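Local coordinates for histidyl-trna synthetase (PDB 1H4V), which catalyses the ATP-dependent attachment of L-histidine to tRNA(His), releasing AMP and diphosphate, and works as a class II homodimeric synthetase, at residues Glu149-Leu154 with Glu310-Ala315; Arg234-Glu239 with Val265-Glu270; Val405-Ser408 with Gly414-Leu417. All blocks are in the same frame, centred on the assembly; numbering follows the deposited sequence.

Contact 1: Glu149-Leu154 with Glu310-Ala315; sequences ECLKEL and ERVALA
The two methyl groups of V312 each meet a different leucine of the facing segment, and the whole contact is this one branched tip set against L151 and L154. Its CG1 lies anti to the backbone N (chi1 173°) and its CG2 anti to the carbonyl carbon, which sends each branch to its own partner. CG1 of V312 comes within 3.4 Å of CD1 of L154, a tight apolar approach in which the two side chains cross at about a right angle. CG2 of V312 stands 3.9 Å from CD2 of L151, at ordinary van der Waals distance, and here the crossing is slanted. The leucines reach the valine differently. L154 already sets off toward segment 310-315 from its backbone, whereas L151 starts out across the line between the segments and only its CD2 end comes nearer. The backbones come closest at L151 and V312, whose CA atoms are 8.0 Å apart. No hydrogen bond crosses the interface, and the 97 Å² buried in total marks a small, wholly apolar touch, within the catalytic region, between the C-terminal end of helix 137-153, with L154 at its close, and helix 309-318. Around it, F307 of strand 302-308 packs against both V312 and C150, placing the pair on the large catalytic sheet. Helix 14-33 also packs here, through V30 and L31 on C150 and T26 on L154, while E149 and E153 on helix 137-153 rest on P353 of the second subunit.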
loop_
_atom_site.group_PDB
_atom_site.type_symbol
_atom_site.label_atom_id
_atom_site.label_comp_id
_atom_site.label_asym_id
_atom_site.label_seq_id
_atom_site.Cartn_x
_atom_site.Cartn_y
_atom_site.Cartn_z
ATOM N N GLU A 149 -20.185 -2.444 10.144
ATOM C CA GLU A 149 -20.496 -1.923 8.813
ATOM C C GLU A 149 -19.470 -2.291 7.736
ATOM O O GLU A 149 -19.848 -2.697 6.641
ATOM C CB GLU A 149 -20.644 -0.401 8.860
ATOM C CG GLU A 149 -22.081 0.084 8.841
ATOM C CD GLU A 149 -22.774 -0.171 7.505
ATOM O OE1 GLU A 149 -22.418 0.493 6.501
ATOM O OE2 GLU A 149 -23.675 -1.041 7.457
ATOM N N CYS A 150 -18.181 -2.124 8.026
ATOM C CA CYS A 150 -17.158 -2.473 7.047
ATOM C C CYS A 150 -17.413 -3.886 6.557
ATOM O O CYS A 150 -17.406 -4.149 5.354
ATOM C CB CYS A 150 -15.754 -2.436 7.659
ATOM S SG CYS A 150 -15.065 -0.816 8.012
ATOM N N LEU A 151 -17.646 -4.791 7.504
ATOM C CA LEU A 151 -17.876 -6.196 7.196
ATOM C C LEU A 151 -19.199 -6.452 6.489
ATOM O O LEU A 151 -19.269 -7.270 5.576
ATOM C CB LEU A 151 -17.804 -7.030 8.477
ATOM C CG LEU A 151 -16.533 -6.888 9.319
ATOM C CD1 LEU A 151 -16.698 -7.672 10.620
ATOM C CD2 LEU A 151 -15.329 -7.384 8.534
ATOM N N LYS A 152 -20.247 -5.758 6.916
ATOM C CA LYS A 152 -21.558 -5.924 6.306
ATOM C C LYS A 152 -21.526 -5.434 4.863
ATOM O O LYS A 152 -22.097 -6.064 3.985
ATOM C CB LYS A 152 -22.613 -5.140 7.090
ATOM C CG LYS A 152 -23.915 -5.889 7.305
ATOM C CD LYS A 152 -23.751 -6.968 8.361
ATOM C CE LYS A 152 -25.025 -7.792 8.534
ATOM N NZ LYS A 152 -25.330 -8.624 7.333
ATOM N N GLU A 153 -20.849 -4.311 4.625
ATOM C CA GLU A 153 -20.746 -3.740 3.283
ATOM C C GLU A 153 -19.991 -4.660 2.337
ATOM O O GLU A 153 -20.174 -4.587 1.123
ATOM C CB GLU A 153 -20.048 -2.383 3.329
ATOM C CG GLU A 153 -20.850 -1.298 4.029
ATOM C CD GLU A 153 -21.956 -0.710 3.162
ATOM O OE1 GLU A 153 -22.898 -0.116 3.734
ATOM O OE2 GLU A 153 -21.881 -0.824 1.915
ATOM N N LEU A 154 -19.137 -5.519 2.893
ATOM C CA LEU A 154 -18.368 -6.457 2.089
ATOM C C LEU A 154 -19.251 -7.606 1.629
ATOM O O LEU A 154 -18.843 -8.409 0.794
ATOM C CB LEU A 154 -17.184 -7.013 2.887
ATOM C CG LEU A 154 -16.068 -6.026 3.221
ATOM C CD1 LEU A 154 -15.075 -6.688 4.137
ATOM C CD2 LEU A 154 -15.396 -5.553 1.950
ATOM N N GLU A 310 -6.726 -10.766 5.337
ATOM C CA GLU A 310 -6.741 -12.172 4.942
ATOM C C GLU A 310 -7.864 -12.937 5.641
ATOM O O GLU A 310 -8.474 -13.817 5.045
ATOM C CB GLU A 310 -5.399 -12.858 5.236
ATOM C CG GLU A 310 -4.232 -12.415 4.361
ATOM C CD GLU A 310 -3.596 -11.111 4.830
ATOM O OE1 GLU A 310 -4.004 -10.587 5.898
ATOM O OE2 GLU A 310 -2.681 -10.617 4.130
ATOM N N ARG A 311 -8.137 -12.604 6.900
ATOM C CA ARG A 311 -9.211 -13.269 7.636
ATOM C C ARG A 311 -10.527 -12.992 6.920
ATOM O O ARG A 311 -11.358 -13.883 6.747
ATOM C CB ARG A 311 -9.318 -12.731 9.067
ATOM C CG ARG A 311 -8.180 -13.101 9.996
ATOM C CD ARG A 311 -8.305 -14.529 10.504
ATOM N NE ARG A 311 -7.249 -14.855 11.463
ATOM C CZ ARG A 311 -7.113 -14.275 12.652
ATOM N NH1 ARG A 311 -7.973 -13.339 13.037
ATOM N NH2 ARG A 311 -6.106 -14.620 13.447
ATOM N N VAL A 312 -10.714 -11.737 6.524
ATOM C CA VAL A 312 -11.929 -11.325 5.837
ATOM C C VAL A 312 -12.054 -11.964 4.462
ATOM O O VAL A 312 -13.127 -12.440 4.114
ATOM C CB VAL A 312 -12.007 -9.782 5.720
ATOM C CG1 VAL A 312 -13.186 -9.378 4.855
ATOM C CG2 VAL A 312 -12.159 -9.176 7.120
ATOM N N ALA A 313 -10.968 -11.990 3.687
ATOM C CA ALA A 313 -11.013 -12.612 2.363
ATOM C C ALA A 313 -11.400 -14.088 2.502
ATOM O O ALA A 313 -12.103 -14.635 1.651
ATOM C CB ALA A 313 -9.664 -12.489 1.665
ATOM N N LEU A 314 -10.942 -14.739 3.569
ATOM C CA LEU A 314 -11.294 -16.140 3.773
ATOM C C LEU A 314 -12.780 -16.248 4.105
ATOM O O LEU A 314 -13.477 -17.131 3.598
ATOM C CB LEU A 314 -10.464 -16.767 4.899
ATOM C CG LEU A 314 -9.071 -17.294 4.535
ATOM C CD1 LEU A 314 -8.323 -17.663 5.808
ATOM C CD2 LEU A 314 -9.182 -18.500 3.613
ATOM N N ALA A 315 -13.267 -15.351 4.954
ATOM C CA ALA A 315 -14.678 -15.373 5.314
ATOM C C ALA A 315 -15.537 -15.186 4.067
ATOM O O ALA A 315 -16.537 -15.878 3.890
ATOM C CB ALA A 315 -14.981 -14.294 6.334
#

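Contact 2: Arg234-Glu239 with Val265-Glu270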
loop_
_atom_site.group_PDB
_atom_site.type_symbol
_atom_site.label_atom_id
_atom_site.label_comp_id
_atom_site.label_asym_id
_atom_site.label_seq_id
_atom_site.Cartn_x
_atom_site.Cartn_y
_atom_site.Cartn_z
ATOM N N ARG A 234 -19.434 0.353 34.881
ATOM C CA ARG A 234 -20.709 -0.297 34.592
ATOM C C ARG A 234 -21.656 0.665 33.875
ATOM O O ARG A 234 -22.449 0.258 33.026
ATOM C CB ARG A 234 -21.336 -0.801 35.901
ATOM N N ALA A 235 -21.550 1.945 34.213
ATOM C CA ALA A 235 -22.393 2.970 33.617
ATOM C C ALA A 235 -21.964 3.240 32.185
ATOM O O ALA A 235 -22.803 3.504 31.317
ATOM C CB ALA A 235 -22.316 4.259 34.441
ATOM N N HIS A 236 -20.653 3.184 31.949
ATOM C CA HIS A 236 -20.097 3.424 30.621
ATOM C C HIS A 236 -20.517 2.294 29.677
ATOM O O HIS A 236 -20.922 2.532 28.539
ATOM C CB HIS A 236 -18.572 3.516 30.708
ATOM C CG HIS A 236 -17.919 4.021 29.458
ATOM N ND1 HIS A 236 -17.637 3.208 28.379
ATOM C CD2 HIS A 236 -17.502 5.262 29.111
ATOM C CE1 HIS A 236 -17.073 3.927 27.424
ATOM N NE2 HIS A 236 -16.980 5.177 27.842
ATOM N N LEU A 237 -20.440 1.063 30.169
ATOM C CA LEU A 237 -20.827 -0.085 29.372
ATOM C C LEU A 237 -22.318 -0.040 29.068
ATOM O O LEU A 237 -22.746 -0.423 27.977
ATOM C CB LEU A 237 -20.480 -1.384 30.107
ATOM C CG LEU A 237 -20.903 -2.698 29.438
ATOM C CD1 LEU A 237 -20.341 -2.786 28.015
ATOM C CD2 LEU A 237 -20.414 -3.867 30.298
ATOM N N LYS A 238 -23.117 0.424 30.026
ATOM C CA LYS A 238 -24.554 0.500 29.798
ATOM C C LYS A 238 -24.840 1.516 28.698
ATOM O O LYS A 238 -25.709 1.299 27.862
ATOM C CB LYS A 238 -25.293 0.873 31.083
ATOM N N GLU A 239 -24.099 2.619 28.691
ATOM C CA GLU A 239 -24.265 3.640 27.655
ATOM C C GLU A 239 -23.951 3.027 26.279
ATOM O O GLU A 239 -24.718 3.193 25.321
ATOM C CB GLU A 239 -23.323 4.820 27.916
ATOM C CG GLU A 239 -23.679 5.663 29.129
ATOM C CD GLU A 239 -24.876 6.568 28.879
ATOM O OE1 GLU A 239 -24.761 7.491 28.043
ATOM O OE2 GLU A 239 -25.934 6.359 29.514
ATOM N N VAL A 265 -8.792 -0.547 28.842
ATOM C CA VAL A 265 -9.806 -0.118 29.793
ATOM C C VAL A 265 -11.214 -0.194 29.194
ATOM O O VAL A 265 -11.396 -0.096 27.982
ATOM C CB VAL A 265 -9.475 1.335 30.260
ATOM C CG1 VAL A 265 -10.663 2.252 30.076
ATOM C CG2 VAL A 265 -9.001 1.324 31.697
ATOM N N ARG A 266 -12.202 -0.382 30.061
ATOM C CA ARG A 266 -13.599 -0.463 29.662
ATOM C C ARG A 266 -13.867 -1.311 28.419
ATOM O O ARG A 266 -13.378 -2.437 28.311
ATOM C CB ARG A 266 -14.166 0.953 29.494
ATOM C CG ARG A 266 -14.051 1.759 30.776
ATOM C CD ARG A 266 -14.685 3.144 30.730
ATOM N NE ARG A 266 -14.459 3.797 32.020
ATOM C CZ ARG A 266 -14.952 4.973 32.385
ATOM N NH1 ARG A 266 -15.719 5.672 31.565
ATOM N NH2 ARG A 266 -14.675 5.443 33.590
ATOM N N THR A 267 -14.639 -0.760 27.488
ATOM C CA THR A 267 -15.038 -1.447 26.259
ATOM C C THR A 267 -14.052 -2.372 25.555
ATOM O O THR A 267 -12.889 -2.044 25.346
ATOM C CB THR A 267 -15.531 -0.440 25.203
ATOM O OG1 THR A 267 -16.424 0.491 25.819
ATOM C CG2 THR A 267 -16.282 -1.153 24.098
ATOM N N ALA A 268 -14.551 -3.542 25.189
ATOM C CA ALA A 268 -13.782 -4.526 24.442
ATOM C C ALA A 268 -14.846 -5.179 23.581
ATOM O O ALA A 268 -15.988 -5.336 24.023
ATOM C CB ALA A 268 -13.154 -5.539 25.366
ATOM N N PHE A 269 -14.497 -5.556 22.358
ATOM C CA PHE A 269 -15.486 -6.170 21.497
ATOM C C PHE A 269 -14.842 -6.928 20.365
ATOM O O PHE A 269 -13.680 -6.707 20.035
ATOM C CB PHE A 269 -16.429 -5.102 20.931
ATOM C CG PHE A 269 -15.757 -4.124 20.027
ATOM C CD1 PHE A 269 -15.677 -4.366 18.658
ATOM C CD2 PHE A 269 -15.197 -2.955 20.539
ATOM C CE1 PHE A 269 -15.045 -3.456 17.805
ATOM C CE2 PHE A 269 -14.563 -2.038 19.700
ATOM C CZ PHE A 269 -14.488 -2.290 18.322
ATOM N N GLU A 270 -15.620 -7.822 19.775
ATOM C CA GLU A 270 -15.162 -8.643 18.673
ATOM C C GLU A 270 -16.338 -9.002 17.783
ATOM O O GLU A 270 -17.494 -8.997 18.224
ATOM C CB GLU A 270 -14.510 -9.926 19.199
ATOM C CG GLU A 270 -13.015 -9.826 19.371
ATOM C CD GLU A 270 -12.409 -11.058 20.034
ATOM O OE1 GLU A 270 -12.811 -12.185 19.669
ATOM O OE2 GLU A 270 -11.522 -10.898 20.914
HETATM O O HOH W 1 -17.702 0.614 28.543
#
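The hydroxyl oxygen OG1 of T267 is gripped twice: it accepts a hydrogen bond from a water at 3.0 Å and is also hydrogen-bonded to OD1 of D140. The same water is hydrogen-bonded to ND1 of H236 at 2.6 Å, in the plane of the imidazole, and so bridges helix 231-246 to strand 267-272. That strand is an inner member of the mixed, largely antiparallel sheet at the heart of the class II synthetase catalytic fold, and the helix packs against it. OG1 of T267 also sits at the edge of the H236 ring, but its distance of 3.8 Å from CE1 of H236 is a plain contact, and the water makes the polar link. With CG anti to the backbone N (chi1 -169°), the ring of H236 reaches over to R266, whose chain is extended from CG to NE. CD of R266 lies over one face, 3.8 Å from the centroid of the H236 ring and 18° off the normal, the geometry of a CH-pi contact. Beyond it the guanidinium is tilted by 60° from the imidazole plane, which excludes a parallel stack. Outside partners fix both groups: E135 meets each of them, accepting from NE2 of H236 through its backbone O and forming a salt bridge with NH1 of R266 through OE1, while D168 forms a salt bridge with NE of R266. At the edge of the guanidinium, NH1 of R266 approaches CD2 of H236 to 3.1 Å, a close contact with a ring carbon and no hydrogen bond.

Contact 3: Val405-Ser408 with Gly414-Leu417; sequences VRLS and GYLL
Two first torsions bring L407 and Y415 together. CG of Y415 stands anti to its own N (chi1 177°), carrying the ring out from the helix to meet the strand, while CG of L407 lies between N and the carbonyl carbon (chi1 57°), a setting that lets its CD1 meet CB of Y415. V405 and L407, two apart and so on one face of the strand, touch different ends of the tyrosine. CD1 of L407 reaches the root of the side chain, 3.6 Å from CB of Y415 and equally near its CG, with the two side chains at about a right angle. At the far end CG1 of V405 lies 3.9 Å from CZ and 3.7 Å from OH of Y415, the side chains running past each other in opposite directions. Within the anticodon-binding domain, strand 404-408 is the outermost member of a five-stranded mixed sheet in this chain, and after a short turn helix 412-419 folds back over its face. No hydrogen bond joins the two segments. L396 of the adjacent strand 393-398 touches V405, L407 and Y415 alike, and F380 of strand 380-384 touches Y415 and L416.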
loop_
_atom_site.group_PDB
_atom_site.type_symbol
_atom_site.label_atom_id
_atom_site.label_comp_id
_atom_site.label_asym_id
_atom_site.label_seq_id
_atom_site.Cartn_x
_atom_site.Cartn_y
_atom_site.Cartn_z
ATOM N N VAL A 405 -14.644 -2.991 -39.575
ATOM C CA VAL A 405 -14.502 -1.753 -40.326
ATOM C C VAL A 405 -13.049 -1.421 -40.668
ATOM O O VAL A 405 -12.119 -1.830 -39.972
ATOM C CB VAL A 405 -15.089 -0.578 -39.535
ATOM C CG1 VAL A 405 -14.285 -0.377 -38.248
ATOM C CG2 VAL A 405 -15.078 0.683 -40.387
ATOM N N ARG A 406 -12.870 -0.671 -41.750
ATOM C CA ARG A 406 -11.548 -0.261 -42.197
ATOM C C ARG A 406 -11.476 1.258 -42.081
ATOM O O ARG A 406 -12.198 1.970 -42.761
ATOM C CB ARG A 406 -11.329 -0.690 -43.652
ATOM C CG ARG A 406 -10.045 -0.180 -44.269
ATOM C CD ARG A 406 -8.830 -0.784 -43.596
ATOM N NE ARG A 406 -8.448 -2.069 -44.183
ATOM C CZ ARG A 406 -7.724 -2.206 -45.294
ATOM N NH1 ARG A 406 -7.291 -1.139 -45.955
ATOM N NH2 ARG A 406 -7.427 -3.419 -45.742
ATOM N N LEU A 407 -10.608 1.756 -41.216
ATOM C CA LEU A 407 -10.487 3.195 -41.044
ATOM C C LEU A 407 -9.034 3.650 -41.008
ATOM O O LEU A 407 -8.125 2.837 -40.823
ATOM C CB LEU A 407 -11.218 3.631 -39.762
ATOM C CG LEU A 407 -10.824 2.992 -38.427
ATOM C CD1 LEU A 407 -11.740 3.506 -37.330
ATOM C CD2 LEU A 407 -10.941 1.486 -38.508
ATOM N N SER A 408 -8.820 4.946 -41.214
ATOM C CA SER A 408 -7.473 5.514 -41.189
ATOM C C SER A 408 -6.994 5.632 -39.740
ATOM O O SER A 408 -7.801 5.670 -38.811
ATOM C CB SER A 408 -7.467 6.895 -41.846
ATOM O OG SER A 408 -8.325 7.790 -41.155
ATOM N N GLY A 414 -10.923 8.391 -32.127
ATOM C CA GLY A 414 -12.283 8.889 -32.085
ATOM C C GLY A 414 -13.316 7.800 -32.242
ATOM O O GLY A 414 -14.288 7.748 -31.494
ATOM N N TYR A 415 -13.107 6.925 -33.216
ATOM C CA TYR A 415 -14.037 5.840 -33.474
ATOM C C TYR A 415 -14.184 4.926 -32.258
ATOM O O TYR A 415 -15.302 4.576 -31.858
ATOM C CB TYR A 415 -13.553 5.029 -34.671
ATOM C CG TYR A 415 -14.416 3.834 -34.973
ATOM C CD1 TYR A 415 -15.511 3.935 -35.842
ATOM C CD2 TYR A 415 -14.165 2.605 -34.364
ATOM C CE1 TYR A 415 -16.337 2.834 -36.092
ATOM C CE2 TYR A 415 -14.979 1.502 -34.602
ATOM C CZ TYR A 415 -16.058 1.618 -35.463
ATOM O OH TYR A 415 -16.847 0.516 -35.699
ATOM N N LEU A 416 -13.051 4.531 -31.681
ATOM C CA LEU A 416 -13.055 3.646 -30.521
ATOM C C LEU A 416 -13.743 4.294 -29.328
ATOM O O LEU A 416 -14.466 3.627 -28.589
ATOM C CB LEU A 416 -11.624 3.255 -30.145
ATOM C CG LEU A 416 -10.886 2.316 -31.100
ATOM C CD1 LEU A 416 -9.409 2.377 -30.818
ATOM C CD2 LEU A 416 -11.401 0.893 -30.942
ATOM N N LEU A 417 -13.523 5.595 -29.151
ATOM C CA LEU A 417 -14.131 6.323 -28.041
ATOM C C LEU A 417 -15.644 6.446 -28.202
ATOM O O LEU A 417 -16.389 6.341 -27.232
ATOM C CB LEU A 417 -13.510 7.717 -27.913
ATOM C CG LEU A 417 -12.998 8.063 -26.512
ATOM C CD1 LEU A 417 -14.162 8.153 -25.532
ATOM C CD2 LEU A 417 -11.996 6.998 -26.064
#

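How the contacts relate
Contacts 1 and 2 are both buried in the catalytic part, with centres about 24 Å apart, and share elements: helix 137-153 supplies L151 and leads into L154 in contact 1 and, through D140, gives contact 2 a polar partner. Along the chain, contact 2 is nested inside the loop that contact 1 closes. Contact 3 belongs to the anticodon-binding domain, its centre about 65 Å from that of contact 2, and is only partly buried. Chemistry separates them further. Contact 1 joins the end of one helix to another by methyl groups alone, and contact 3 sets a helix on the strand outermost in its sheet within this chain, whereas contact 2 combines a CH-pi approach with a water bridge and charged neighbours.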